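Long-range contacts in serine repeat antigen 5 (Plasmodium falciparum, PDB 6X44), which is probably a papain-family pseudoenzyme of the malaria parasite, made as a proenzyme: residues I115-G120 and N202-W207; R119-P124 and S250-F255; G296-N301 and D309-T314; I343-A348 and S426-N431. All blocks are in the same frame, centred on the assembly; numbering follows the deposited sequence.

Contacts 1 and 2 share Arg119 and Gly120: a stretch that probably belongs to the prodomain is held first by residues 202-207 and then by residues 250-255, the two centres lying about 11 Å apart. Together they probably trace a path along the equivalent of papain's substrate cleft. Contact 4 lies about 10 Å from contact 2 (centre to centre), and Tyr345 joins them by touching Leu121, Leu123, Pro252 and Met253. Contact 3, about 15 Å from contact 4 and about 26 Å from contact 1 between centres, sits toward the C-terminal end of strand 426-433; Gly312 and Asn431 connect it to contact 4, while Tyr313 touches Met253 of contact 2.

Contact 1 (I115-G120 and N202-W207)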
loop_
_atom_site.group_PDB
_atom_site.type_symbol
_atom_site.label_atom_id
_atom_site.label_comp_id
_atom_site.label_asym_id
_atom_site.label_seq_id
_atom_site.Cartn_x
_atom_site.Cartn_y
_atom_site.Cartn_z
ATOM N N ILE A 115 -12.257 1.427 -3.570
ATOM C CA ILE A 115 -11.017 1.761 -4.266
ATOM C C ILE A 115 -11.220 2.761 -5.407
ATOM O O ILE A 115 -10.240 3.150 -6.056
ATOM C CB ILE A 115 -10.281 0.512 -4.795
ATOM C CG1 ILE A 115 -11.101 -0.180 -5.846
ATOM C CG2 ILE A 115 -9.926 -0.466 -3.636
ATOM C CD1 ILE A 115 -10.236 -1.072 -6.710
ATOM N N VAL A 116 -12.452 3.205 -5.653
ATOM C CA VAL A 116 -12.713 4.112 -6.761
ATOM C C VAL A 116 -11.749 5.289 -6.716
ATOM O O VAL A 116 -11.199 5.708 -7.737
ATOM C CB VAL A 116 -14.181 4.578 -6.732
ATOM C CG1 VAL A 116 -14.347 5.807 -7.545
ATOM C CG2 VAL A 116 -15.086 3.457 -7.269
ATOM N N ASN A 117 -11.507 5.820 -5.535
ATOM C CA ASN A 117 -10.688 7.016 -5.373
ATOM C C ASN A 117 -9.557 6.748 -4.395
ATOM O O ASN A 117 -9.163 7.614 -3.620
ATOM C CB ASN A 117 -11.542 8.223 -4.932
ATOM C CG ASN A 117 -10.905 9.556 -5.345
ATOM O OD1 ASN A 117 -10.457 9.713 -6.483
ATOM N ND2 ASN A 117 -10.775 10.475 -4.403
ATOM N N LYS A 118 -9.005 5.531 -4.454
ATOM C CA LYS A 118 -7.943 5.059 -3.572
ATOM C C LYS A 118 -6.785 4.523 -4.402
ATOM O O LYS A 118 -6.110 3.561 -4.027
ATOM C CB LYS A 118 -8.480 3.993 -2.621
ATOM C CG LYS A 118 -7.812 3.932 -1.302
ATOM C CD LYS A 118 -8.435 2.875 -0.372
ATOM C CE LYS A 118 -7.793 2.929 0.987
ATOM N NZ LYS A 118 -8.122 4.178 1.764
ATOM N N ARG A 119 -6.554 5.137 -5.552
ATOM C CA ARG A 119 -5.473 4.763 -6.433
ATOM C C ARG A 119 -4.509 5.943 -6.517
ATOM O O ARG A 119 -4.086 6.457 -5.472
ATOM C CB ARG A 119 -6.070 4.340 -7.766
ATOM C CG ARG A 119 -6.963 3.039 -7.613
ATOM C CD ARG A 119 -7.683 2.644 -8.870
ATOM N NE ARG A 119 -8.975 3.282 -8.972
ATOM C CZ ARG A 119 -9.614 3.506 -10.117
ATOM N NH1 ARG A 119 -10.798 4.118 -10.112
ATOM N NH2 ARG A 119 -9.075 3.124 -11.263
ATOM N N GLY A 120 -4.148 6.389 -7.723
ATOM C CA GLY A 120 -3.351 7.584 -7.817
ATOM C C GLY A 120 -2.170 7.633 -8.770
ATOM O O GLY A 120 -1.417 8.603 -8.739
ATOM N N ASN A 202 -9.213 8.409 1.184
ATOM C CA ASN A 202 -10.028 8.479 -0.030
ATOM C C ASN A 202 -9.542 9.565 -0.989
ATOM O O ASN A 202 -10.324 10.371 -1.514
ATOM C CB ASN A 202 -11.481 8.695 0.340
ATOM C CG ASN A 202 -12.422 8.171 -0.723
ATOM O OD1 ASN A 202 -12.313 7.025 -1.175
ATOM N ND2 ASN A 202 -13.303 8.993 -1.145
ATOM N N CYS A 203 -8.235 9.601 -1.237
ATOM C CA CYS A 203 -7.657 10.383 -2.318
ATOM C C CYS A 203 -6.735 9.509 -3.159
ATOM O O CYS A 203 -6.197 8.491 -2.686
ATOM C CB CYS A 203 -6.874 11.578 -1.773
ATOM S SG CYS A 203 -7.822 12.836 -0.947
ATOM N N ASP A 204 -6.567 9.932 -4.417
ATOM C CA ASP A 204 -5.744 9.261 -5.411
ATOM C C ASP A 204 -4.282 9.698 -5.246
ATOM O O ASP A 204 -3.688 10.336 -6.120
ATOM C CB ASP A 204 -6.215 9.597 -6.825
ATOM C CG ASP A 204 -7.304 8.678 -7.342
ATOM O OD1 ASP A 204 -7.562 7.624 -6.709
ATOM O OD2 ASP A 204 -7.906 9.021 -8.395
ATOM N N THR A 205 -3.719 9.396 -4.080
ATOM C CA THR A 205 -2.371 9.852 -3.739
ATOM C C THR A 205 -1.341 8.727 -3.620
ATOM O O THR A 205 -0.277 8.954 -3.044
ATOM C CB THR A 205 -2.417 10.622 -2.433
ATOM O OG1 THR A 205 -3.138 9.820 -1.506
ATOM C CG2 THR A 205 -3.146 12.016 -2.647
ATOM N N SER A 206 -1.587 7.548 -4.211
ATOM C CA SER A 206 -0.633 6.452 -4.083
ATOM C C SER A 206 0.721 6.797 -4.707
ATOM O O SER A 206 1.754 6.272 -4.251
ATOM C CB SER A 206 -1.211 5.153 -4.669
ATOM O OG SER A 206 -1.362 5.167 -6.082
ATOM N N TRP A 207 0.756 7.711 -5.704
ATOM C CA TRP A 207 2.036 8.161 -6.257
ATOM C C TRP A 207 2.913 8.784 -5.196
ATOM O O TRP A 207 4.153 8.718 -5.282
ATOM C CB TRP A 207 1.833 9.167 -7.401
ATOM C CG TRP A 207 1.215 10.491 -7.016
ATOM C CD1 TRP A 207 -0.119 10.761 -6.839
ATOM C CD2 TRP A 207 1.906 11.723 -6.765
ATOM N NE1 TRP A 207 -0.288 12.084 -6.493
ATOM C CE2 TRP A 207 0.931 12.694 -6.440
ATOM C CE3 TRP A 207 3.254 12.104 -6.795
ATOM C CZ2 TRP A 207 1.262 14.017 -6.146
ATOM C CZ3 TRP A 207 3.589 13.420 -6.498
ATOM C CH2 TRP A 207 2.591 14.368 -6.196
HETATM O O HOH W 1 -8.866 6.740 -9.694
HETATM O O HOH W 2 -12.846 5.394 -3.110
#
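The side chains of Asn117 and Asp204 cross at about a right angle, with the amide and carboxylate planes turned 51° apart, and bring two acceptors together: Asn117 OD1 stands 3.3 Å from Asp204 OD2. Water 1 lies over one face of the Arg119 guanidinium, offset toward its rim, while the carbonyl carbon of Val116 lies at the edge of that group. At the indole of Trp207, Asp204 O sits at the edge in the ring plane, and Gly120 O approaches obliquely to 3.2 Å from CD1. The amide nitrogen of Asn117 turns the other way, giving ND2 to Asn202 O (2.9 Å) from well above the carbonyl plane. Asp204 OD1 takes the backbone N of Arg119 at 2.9 Å on its anti side, and OD2 accepts a hydrogen bond from water 1, which also donates to Val116 O. The side chain of Arg119, bent at chi3 (-89°), folds back so that NE bonds to Ile115 O and NH1 to Val116 O; NH2 reaches Asp371 and Glu349. Gly120 brings its CA to 3.3 Å from Asp204 O. Ser206 N donates to Arg119 O at 3.0 Å, Ser206 OG adds a weak bond, and Gln200 NE2 is a third donor. Ser206 falls where papain carries its nucleophilic cysteine, and Gln200 matches the glutamine of papain's oxyanion hole. The Arg119 carbonyl thus appears to fill the equivalent of that hole, consistent with a blocked, zymogen-like cleft.

Contact 2 (R119-P124 and S250-F255); sequences RGLVLP and SSPMEF
Val122 N donates to Ser250 O over 2.7 Å in an almost straight bond (174° at the hydrogen). The same serine turns its own N to Gly120 O, 3.0 Å away, from above that carbonyl's plane, so both bonds of the bridge between Leu121 and Ser250 end on one residue. Between them, Leu121 CA adds a CA-H...O contact to Ser250 O at 3.3 Å. The leucine carries its CG anti to N (chi1 178°), which brings CD1 to 3.4 Å from Ser250 O and within 4.3 Å of Pro252 CD. Next in the chain, Val122 brings CG2 to 3.8 Å from Ser250 N. The CB of Ser250 is directed away from residues 119-124, and OG turns to the first turn of the helix that follows, donating to Glu254 OE1 at the anti lone pair of that oxygen, while Glu254 is further held by Arg245. Ser251 is the N-cap of helix 252-262, and its OG accepts a weak bond from Met253 N. Leu121 also packs on Tyr345 and Ala370, and its backbone bonds to Asp371. By sequence, Ser250 matches the glycine of papain that pairs with the substrate backbone, and Pro252 and Tyr345 match walls of the S2 pocket. The arrangement therefore resembles a papain-family propeptide lying in the substrate cleft, with Leu121 probably lodged in the S2-like pocket.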
loop_
_atom_site.group_PDB
_atom_site.type_symbol
_atom_site.label_atom_id
_atom_site.label_comp_id
_atom_site.label_asym_id
_atom_site.label_seq_id
_atom_site.Cartn_x
_atom_site.Cartn_y
_atom_site.Cartn_z
ATOM N N ARG A 119 -6.554 5.137 -5.552
ATOM C CA ARG A 119 -5.473 4.763 -6.433
ATOM C C ARG A 119 -4.509 5.943 -6.517
ATOM O O ARG A 119 -4.086 6.457 -5.472
ATOM C CB ARG A 119 -6.070 4.340 -7.766
ATOM C CG ARG A 119 -6.963 3.039 -7.613
ATOM C CD ARG A 119 -7.683 2.644 -8.870
ATOM N NE ARG A 119 -8.975 3.282 -8.972
ATOM C CZ ARG A 119 -9.614 3.506 -10.117
ATOM N NH1 ARG A 119 -10.798 4.118 -10.112
ATOM N NH2 ARG A 119 -9.075 3.124 -11.263
ATOM N N GLY A 120 -4.148 6.389 -7.723
ATOM C CA GLY A 120 -3.351 7.584 -7.817
ATOM C C GLY A 120 -2.170 7.633 -8.770
ATOM O O GLY A 120 -1.417 8.603 -8.739
ATOM N N LEU A 121 -1.992 6.641 -9.636
ATOM C CA LEU A 121 -0.955 6.717 -10.651
ATOM C C LEU A 121 -1.586 7.213 -11.943
ATOM O O LEU A 121 -2.595 6.663 -12.392
ATOM C CB LEU A 121 -0.282 5.362 -10.866
ATOM C CG LEU A 121 0.770 5.360 -11.953
ATOM C CD1 LEU A 121 1.925 6.238 -11.494
ATOM C CD2 LEU A 121 1.223 3.926 -12.184
ATOM N N VAL A 122 -1.006 8.271 -12.507
ATOM C CA VAL A 122 -1.346 8.780 -13.831
ATOM C C VAL A 122 -0.061 8.774 -14.649
ATOM O O VAL A 122 0.845 9.569 -14.384
ATOM C CB VAL A 122 -1.951 10.191 -13.780
ATOM C CG1 VAL A 122 -2.225 10.695 -15.175
ATOM C CG2 VAL A 122 -3.254 10.202 -12.959
ATOM N N LEU A 123 0.019 7.882 -15.631
ATOM C CA LEU A 123 1.241 7.726 -16.435
ATOM C C LEU A 123 1.512 8.960 -17.289
ATOM O O LEU A 123 0.620 9.406 -18.014
ATOM C CB LEU A 123 1.094 6.513 -17.337
ATOM C CG LEU A 123 1.129 5.153 -16.648
ATOM C CD1 LEU A 123 0.680 4.038 -17.608
ATOM C CD2 LEU A 123 2.533 4.877 -16.107
ATOM N N PRO A 124 2.732 9.508 -17.280
ATOM C CA PRO A 124 3.027 10.658 -18.151
ATOM C C PRO A 124 3.527 10.268 -19.536
ATOM O O PRO A 124 3.657 9.076 -19.837
ATOM C CB PRO A 124 4.112 11.406 -17.375
ATOM C CG PRO A 124 4.856 10.312 -16.652
ATOM C CD PRO A 124 3.909 9.128 -16.470
ATOM N N SER A 250 -0.907 11.225 -10.112
ATOM C CA SER A 250 0.293 11.705 -10.772
ATOM C C SER A 250 1.315 10.576 -10.785
ATOM O O SER A 250 0.932 9.420 -10.992
ATOM C CB SER A 250 0.797 12.943 -10.053
ATOM O OG SER A 250 1.823 13.541 -10.784
ATOM N N SER A 251 2.591 10.867 -10.526
ATOM C CA SER A 251 3.634 9.879 -10.767
ATOM C C SER A 251 4.861 10.213 -9.917
ATOM O O SER A 251 5.012 11.351 -9.440
ATOM C CB SER A 251 4.030 9.858 -12.253
ATOM O OG SER A 251 4.885 10.948 -12.498
ATOM N N PRO A 252 5.784 9.261 -9.755
ATOM C CA PRO A 252 7.033 9.575 -9.035
ATOM C C PRO A 252 7.860 10.677 -9.694
ATOM O O PRO A 252 8.626 11.342 -8.990
ATOM C CB PRO A 252 7.782 8.232 -9.017
ATOM C CG PRO A 252 6.703 7.180 -9.186
ATOM C CD PRO A 252 5.642 7.819 -10.045
ATOM N N MET A 253 7.703 10.918 -11.001
ATOM C CA MET A 253 8.338 12.074 -11.644
ATOM C C MET A 253 7.964 13.381 -10.941
ATOM O O MET A 253 8.823 14.236 -10.672
ATOM C CB MET A 253 7.918 12.140 -13.122
ATOM C CG MET A 253 8.537 11.026 -14.023
ATOM S SD MET A 253 8.148 9.330 -13.545
ATOM C CE MET A 253 6.730 8.975 -14.554
ATOM N N GLU A 254 6.679 13.559 -10.630
ATOM C CA GLU A 254 6.303 14.784 -9.953
ATOM C C GLU A 254 6.879 14.836 -8.545
ATOM O O GLU A 254 7.260 15.908 -8.071
ATOM C CB GLU A 254 4.794 14.951 -9.883
ATOM C CG GLU A 254 4.501 16.408 -9.481
ATOM C CD GLU A 254 3.026 16.764 -9.443
ATOM O OE1 GLU A 254 2.181 15.949 -9.893
ATOM O OE2 GLU A 254 2.728 17.881 -8.975
ATOM N N PHE A 255 6.883 13.710 -7.833
ATOM C CA PHE A 255 7.525 13.691 -6.522
ATOM C C PHE A 255 8.943 14.267 -6.621
ATOM O O PHE A 255 9.338 15.121 -5.821
ATOM C CB PHE A 255 7.533 12.265 -5.992
ATOM C CG PHE A 255 8.001 12.128 -4.591
ATOM C CD1 PHE A 255 7.100 12.119 -3.550
ATOM C CD2 PHE A 255 9.334 11.909 -4.315
ATOM C CE1 PHE A 255 7.525 11.952 -2.212
ATOM C CE2 PHE A 255 9.766 11.721 -2.998
ATOM C CZ PHE A 255 8.849 11.751 -1.948
#

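Contact 3 (G296-N301 and D309-T314)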
loop_
_atom_site.group_PDB
_atom_site.type_symbol
_atom_site.label_atom_id
_atom_site.label_comp_id
_atom_site.label_asym_id
_atom_site.label_seq_id
_atom_site.Cartn_x
_atom_site.Cartn_y
_atom_site.Cartn_z
ATOM N N GLY A 296 20.380 16.072 0.241
ATOM C CA GLY A 296 20.094 15.176 -0.860
ATOM C C GLY A 296 20.437 15.820 -2.184
ATOM O O GLY A 296 20.315 17.024 -2.356
ATOM N N LYS A 297 20.894 15.011 -3.136
ATOM C CA LYS A 297 21.024 15.511 -4.495
ATOM C C LYS A 297 20.363 14.565 -5.489
ATOM O O LYS A 297 20.312 13.349 -5.301
ATOM C CB LYS A 297 22.495 15.763 -4.897
ATOM C CG LYS A 297 23.430 14.597 -4.771
ATOM N N ILE A 298 19.858 15.161 -6.557
ATOM C CA ILE A 298 19.185 14.453 -7.621
ATOM C C ILE A 298 20.203 14.138 -8.703
ATOM O O ILE A 298 20.798 15.053 -9.283
ATOM C CB ILE A 298 18.020 15.288 -8.155
ATOM C CG1 ILE A 298 17.110 15.624 -6.968
ATOM C CG2 ILE A 298 17.314 14.527 -9.264
ATOM C CD1 ILE A 298 15.662 15.534 -7.234
ATOM N N LEU A 299 20.426 12.842 -8.951
ATOM C CA LEU A 299 21.395 12.373 -9.928
ATOM C C LEU A 299 20.746 12.187 -11.296
ATOM O O LEU A 299 19.548 12.366 -11.475
ATOM C CB LEU A 299 22.030 11.061 -9.469
ATOM C CG LEU A 299 22.625 11.197 -8.065
ATOM C CD1 LEU A 299 23.072 9.892 -7.581
ATOM C CD2 LEU A 299 23.795 12.165 -8.042
ATOM N N HIS A 300 21.545 11.775 -12.274
ATOM C CA HIS A 300 21.055 11.645 -13.638
ATOM C C HIS A 300 22.021 10.746 -14.400
ATOM O O HIS A 300 23.153 11.157 -14.673
ATOM C CB HIS A 300 20.944 13.024 -14.277
ATOM C CG HIS A 300 20.171 13.036 -15.554
ATOM N ND1 HIS A 300 19.751 14.203 -16.154
ATOM C CD2 HIS A 300 19.754 12.026 -16.360
ATOM C CE1 HIS A 300 19.105 13.917 -17.267
ATOM N NE2 HIS A 300 19.094 12.603 -17.417
ATOM N N ASN A 301 21.592 9.522 -14.714
ATOM C CA ASN A 301 22.435 8.569 -15.423
ATOM C C ASN A 301 22.124 8.567 -16.911
ATOM O O ASN A 301 21.092 9.073 -17.361
ATOM C CB ASN A 301 22.252 7.163 -14.865
ATOM C CG ASN A 301 22.523 7.098 -13.396
ATOM O OD1 ASN A 301 23.230 7.952 -12.832
ATOM N ND2 ASN A 301 21.955 6.092 -12.754
ATOM N N ASP A 309 15.472 6.653 -18.566
ATOM C CA ASP A 309 16.219 7.396 -17.572
ATOM C C ASP A 309 15.889 8.876 -17.679
ATOM O O ASP A 309 15.697 9.402 -18.770
ATOM C CB ASP A 309 17.724 7.168 -17.716
ATOM C CG ASP A 309 18.222 6.001 -16.853
ATOM O OD1 ASP A 309 18.420 6.199 -15.614
ATOM O OD2 ASP A 309 18.406 4.898 -17.417
ATOM N N GLY A 310 15.817 9.531 -16.534
ATOM C CA GLY A 310 15.559 10.952 -16.442
ATOM C C GLY A 310 16.191 11.489 -15.174
ATOM O O GLY A 310 16.906 10.751 -14.471
ATOM N N LYS A 311 15.918 12.742 -14.848
ATOM C CA LYS A 311 16.499 13.350 -13.661
ATOM C C LYS A 311 15.902 12.688 -12.442
ATOM O O LYS A 311 14.694 12.801 -12.198
ATOM C CB LYS A 311 16.268 14.861 -13.633
ATOM C CG LYS A 311 17.214 15.608 -12.653
ATOM C CD LYS A 311 17.671 17.026 -13.133
ATOM C CE LYS A 311 18.710 16.970 -14.287
ATOM N NZ LYS A 311 18.841 18.273 -15.045
ATOM N N GLY A 312 16.760 12.006 -11.686
ATOM C CA GLY A 312 16.430 11.344 -10.447
ATOM C C GLY A 312 15.791 9.972 -10.578
ATOM O O GLY A 312 15.388 9.397 -9.560
ATOM N N TYR A 313 15.665 9.409 -11.772
ATOM C CA TYR A 313 14.974 8.130 -11.832
ATOM C C TYR A 313 15.447 7.282 -13.004
ATOM O O TYR A 313 15.883 7.798 -14.037
ATOM C CB TYR A 313 13.462 8.324 -11.931
ATOM C CG TYR A 313 12.993 8.782 -13.287
ATOM C CD1 TYR A 313 12.734 7.868 -14.293
ATOM C CD2 TYR A 313 12.829 10.124 -13.560
ATOM C CE1 TYR A 313 12.286 8.281 -15.531
ATOM C CE2 TYR A 313 12.392 10.549 -14.787
ATOM C CZ TYR A 313 12.126 9.627 -15.772
ATOM O OH TYR A 313 11.713 10.047 -17.020
ATOM N N THR A 314 15.331 5.970 -12.815
ATOM C CA THR A 314 15.409 4.972 -13.868
ATOM C C THR A 314 14.118 4.177 -13.800
ATOM O O THR A 314 13.687 3.794 -12.709
ATOM C CB THR A 314 16.595 3.993 -13.687
ATOM O OG1 THR A 314 17.821 4.697 -13.512
ATOM C CG2 THR A 314 16.727 3.079 -14.905
HETATM O O HOH W 3 18.854 8.841 -13.910
#
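His300 and Lys311 set their side chains across each other at about a right angle. One face of the imidazole lies over the Gly310-Lys311 peptide, with Lys311 N above the ring centre and Gly310 C toward its rim. Lys311, bent at chi2 and chi3, curls beside the ring and brings CE to 3.5 Å from His300 ND1. At the other end of the contact, Ile298 has CG2 anti to its N, and this methyl rests 3.5 Å from Gly312 CA and 3.6 Å from Lys311 CG. These partners belong to a beta hairpin with a two-residue loop, whose strands 308-310 and 313-317 are joined by a type II turn from Gly310 to Tyr313; Gly312 takes the turn's positive-phi position. Leu299 O receives Gly312 N at 2.8 Å, nearly along the C=O axis, tying residues 296-301 to the turn. Further on, water 3 accepts from Asn301 N and donates to Gly310 O. Asn301 CB lies 4.0 Å from Asp309 OD1, which Thr314 OG1 grips with a 2.7 Å hydrogen bond on its syn side. Strand 426-433 runs beside both segments, bonding through its backbone to Leu299, Gly312 and Thr314. Ile298 also packs on Ile259 of helix 252-262, and Lys311 on Glu260.

Contact 4 (I343-A348 and S426-N431); sequences IAYIKA and SVVIFN
Ile343 and Val428 form an antiparallel hydrogen-bonded pair: Ile343 N gives a 3.0 Å bond in the plane of the Val428 carbonyl, and Val428 N returns one of 2.9 Å to Ile343 O. Ala344 and Val427 follow as the non-hydrogen-bonded pair, and Tyr345 N then donates to Ser426 O. On the face carrying Ile343, Tyr345, Ser426 and Val428, the two beta carbons of Ile343 and Val428 stand 4.1 Å apart. Ile343 directs CD1 over a face of the Phe430 ring in a CH-pi contact, 4.1 Å from the centroid and 25° off the normal. A chi1 of -64° carries the phenol of Tyr345 along this face toward Ser426 and Val428; its CD2 meets Ser426 CB (3.7 Å), and its OH end meets Val428 CG2 (3.6 Å). Beyond this shell, Phe430 is backed by Ser211 and Ile218 of helix 206-221 and Leu256 of helix 252-262, and its N bonds to His214 NE2. Tyr345 leans on Pro252 and Met253 of helix 252-262. Strands 372-383 and 313-317 pair with 342-346 and 426-433 respectively, consistent with the largely antiparallel, barrel-like sheet of the beta-rich domain of papain-family proteases, which packs against the helical domain across the cleft.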
loop_
_atom_site.group_PDB
_atom_site.type_symbol
_atom_site.label_atom_id
_atom_site.label_comp_id
_atom_site.label_asym_id
_atom_site.label_seq_id
_atom_site.Cartn_x
_atom_site.Cartn_y
_atom_site.Cartn_z
ATOM N N ILE A 343 9.667 1.179 -6.629
ATOM C CA ILE A 343 8.294 1.604 -6.890
ATOM C C ILE A 343 7.773 0.709 -7.986
ATOM O O ILE A 343 8.490 0.424 -8.937
ATOM C CB ILE A 343 8.210 3.088 -7.310
ATOM C CG1 ILE A 343 8.694 4.003 -6.181
ATOM C CG2 ILE A 343 6.758 3.436 -7.742
ATOM C CD1 ILE A 343 9.210 5.362 -6.666
ATOM N N ALA A 344 6.533 0.256 -7.867
ATOM C CA ALA A 344 5.925 -0.545 -8.909
ATOM C C ALA A 344 4.602 0.047 -9.352
ATOM O O ALA A 344 3.814 0.524 -8.534
ATOM C CB ALA A 344 5.700 -1.973 -8.432
ATOM N N TYR A 345 4.366 -0.010 -10.653
ATOM C CA TYR A 345 3.110 0.394 -11.261
ATOM C C TYR A 345 2.274 -0.839 -11.519
ATOM O O TYR A 345 2.747 -1.775 -12.198
ATOM C CB TYR A 345 3.312 1.074 -12.605
ATOM C CG TYR A 345 4.063 2.365 -12.621
ATOM C CD1 TYR A 345 4.449 2.979 -11.446
ATOM C CD2 TYR A 345 4.371 2.994 -13.842
ATOM C CE1 TYR A 345 5.110 4.179 -11.469
ATOM C CE2 TYR A 345 5.054 4.167 -13.870
ATOM C CZ TYR A 345 5.408 4.776 -12.684
ATOM O OH TYR A 345 6.084 5.985 -12.674
ATOM N N ILE A 346 1.017 -0.808 -11.057
ATOM C CA ILE A 346 0.087 -1.901 -11.281
ATOM C C ILE A 346 -1.295 -1.363 -11.637
ATOM O O ILE A 346 -1.587 -0.160 -11.543
ATOM C CB ILE A 346 0.007 -2.844 -10.059
ATOM C CG1 ILE A 346 -0.556 -2.101 -8.843
ATOM C CG2 ILE A 346 1.406 -3.412 -9.774
ATOM C CD1 ILE A 346 -1.098 -2.964 -7.771
ATOM N N LYS A 347 -2.144 -2.288 -12.050
ATOM C CA LYS A 347 -3.540 -2.028 -12.347
ATOM C C LYS A 347 -4.351 -2.633 -11.205
ATOM O O LYS A 347 -4.473 -3.858 -11.099
ATOM C CB LYS A 347 -3.908 -2.617 -13.715
ATOM C CG LYS A 347 -5.378 -2.424 -14.147
ATOM C CD LYS A 347 -5.714 -0.949 -14.267
ATOM C CE LYS A 347 -7.114 -0.745 -14.842
ATOM N NZ LYS A 347 -7.097 -1.029 -16.301
ATOM N N ALA A 348 -4.887 -1.772 -10.343
ATOM C CA ALA A 348 -5.709 -2.202 -9.216
ATOM C C ALA A 348 -7.172 -2.424 -9.604
ATOM O O ALA A 348 -7.802 -3.385 -9.153
ATOM C CB ALA A 348 -5.622 -1.155 -8.113
ATOM N N SER A 426 5.471 -1.655 -14.556
ATOM C CA SER A 426 6.782 -1.017 -14.558
ATOM C C SER A 426 7.334 -0.983 -13.155
ATOM O O SER A 426 6.592 -1.110 -12.184
ATOM C CB SER A 426 6.766 0.431 -15.045
ATOM O OG SER A 426 6.102 0.499 -16.264
ATOM N N VAL A 427 8.649 -0.767 -13.059
ATOM C CA VAL A 427 9.259 -0.373 -11.796
ATOM C C VAL A 427 10.064 0.898 -12.012
ATOM O O VAL A 427 10.494 1.214 -13.123
ATOM C CB VAL A 427 10.137 -1.477 -11.188
ATOM C CG1 VAL A 427 9.263 -2.679 -10.866
ATOM C CG2 VAL A 427 11.306 -1.852 -12.143
ATOM N N VAL A 428 10.243 1.634 -10.918
ATOM C CA VAL A 428 10.914 2.919 -10.921
ATOM C C VAL A 428 11.818 2.949 -9.700
ATOM O O VAL A 428 11.377 2.615 -8.591
ATOM C CB VAL A 428 9.915 4.098 -10.895
ATOM C CG1 VAL A 428 10.633 5.437 -10.844
ATOM C CG2 VAL A 428 9.033 4.045 -12.103
ATOM N N ILE A 429 13.073 3.335 -9.921
ATOM C CA ILE A 429 14.097 3.490 -8.897
ATOM C C ILE A 429 14.519 4.952 -8.871
ATOM O O ILE A 429 14.769 5.556 -9.928
ATOM C CB ILE A 429 15.320 2.594 -9.183
ATOM C CG1 ILE A 429 14.938 1.121 -9.084
ATOM C CG2 ILE A 429 16.397 2.842 -8.184
ATOM C CD1 ILE A 429 14.415 0.551 -10.380
ATOM N N PHE A 430 14.628 5.515 -7.677
ATOM C CA PHE A 430 15.141 6.862 -7.574
ATOM C C PHE A 430 16.672 6.834 -7.624
ATOM O O PHE A 430 17.311 5.947 -7.057
ATOM C CB PHE A 430 14.655 7.525 -6.294
ATOM C CG PHE A 430 13.222 8.007 -6.349
ATOM C CD1 PHE A 430 12.551 8.168 -7.548
ATOM C CD2 PHE A 430 12.533 8.279 -5.179
ATOM C CE1 PHE A 430 11.239 8.568 -7.572
ATOM C CE2 PHE A 430 11.215 8.692 -5.209
ATOM C CZ PHE A 430 10.580 8.837 -6.405
ATOM N N ASN A 431 17.249 7.785 -8.360
ATOM C CA ASN A 431 18.700 7.972 -8.427
ATOM C C ASN A 431 18.977 9.305 -7.759
ATOM O O ASN A 431 18.918 10.360 -8.403
ATOM C CB ASN A 431 19.217 7.938 -9.861
ATOM C CG ASN A 431 18.848 6.665 -10.584
ATOM O OD1 ASN A 431 18.842 5.561 -10.013
ATOM N ND2 ASN A 431 18.544 6.808 -11.859
#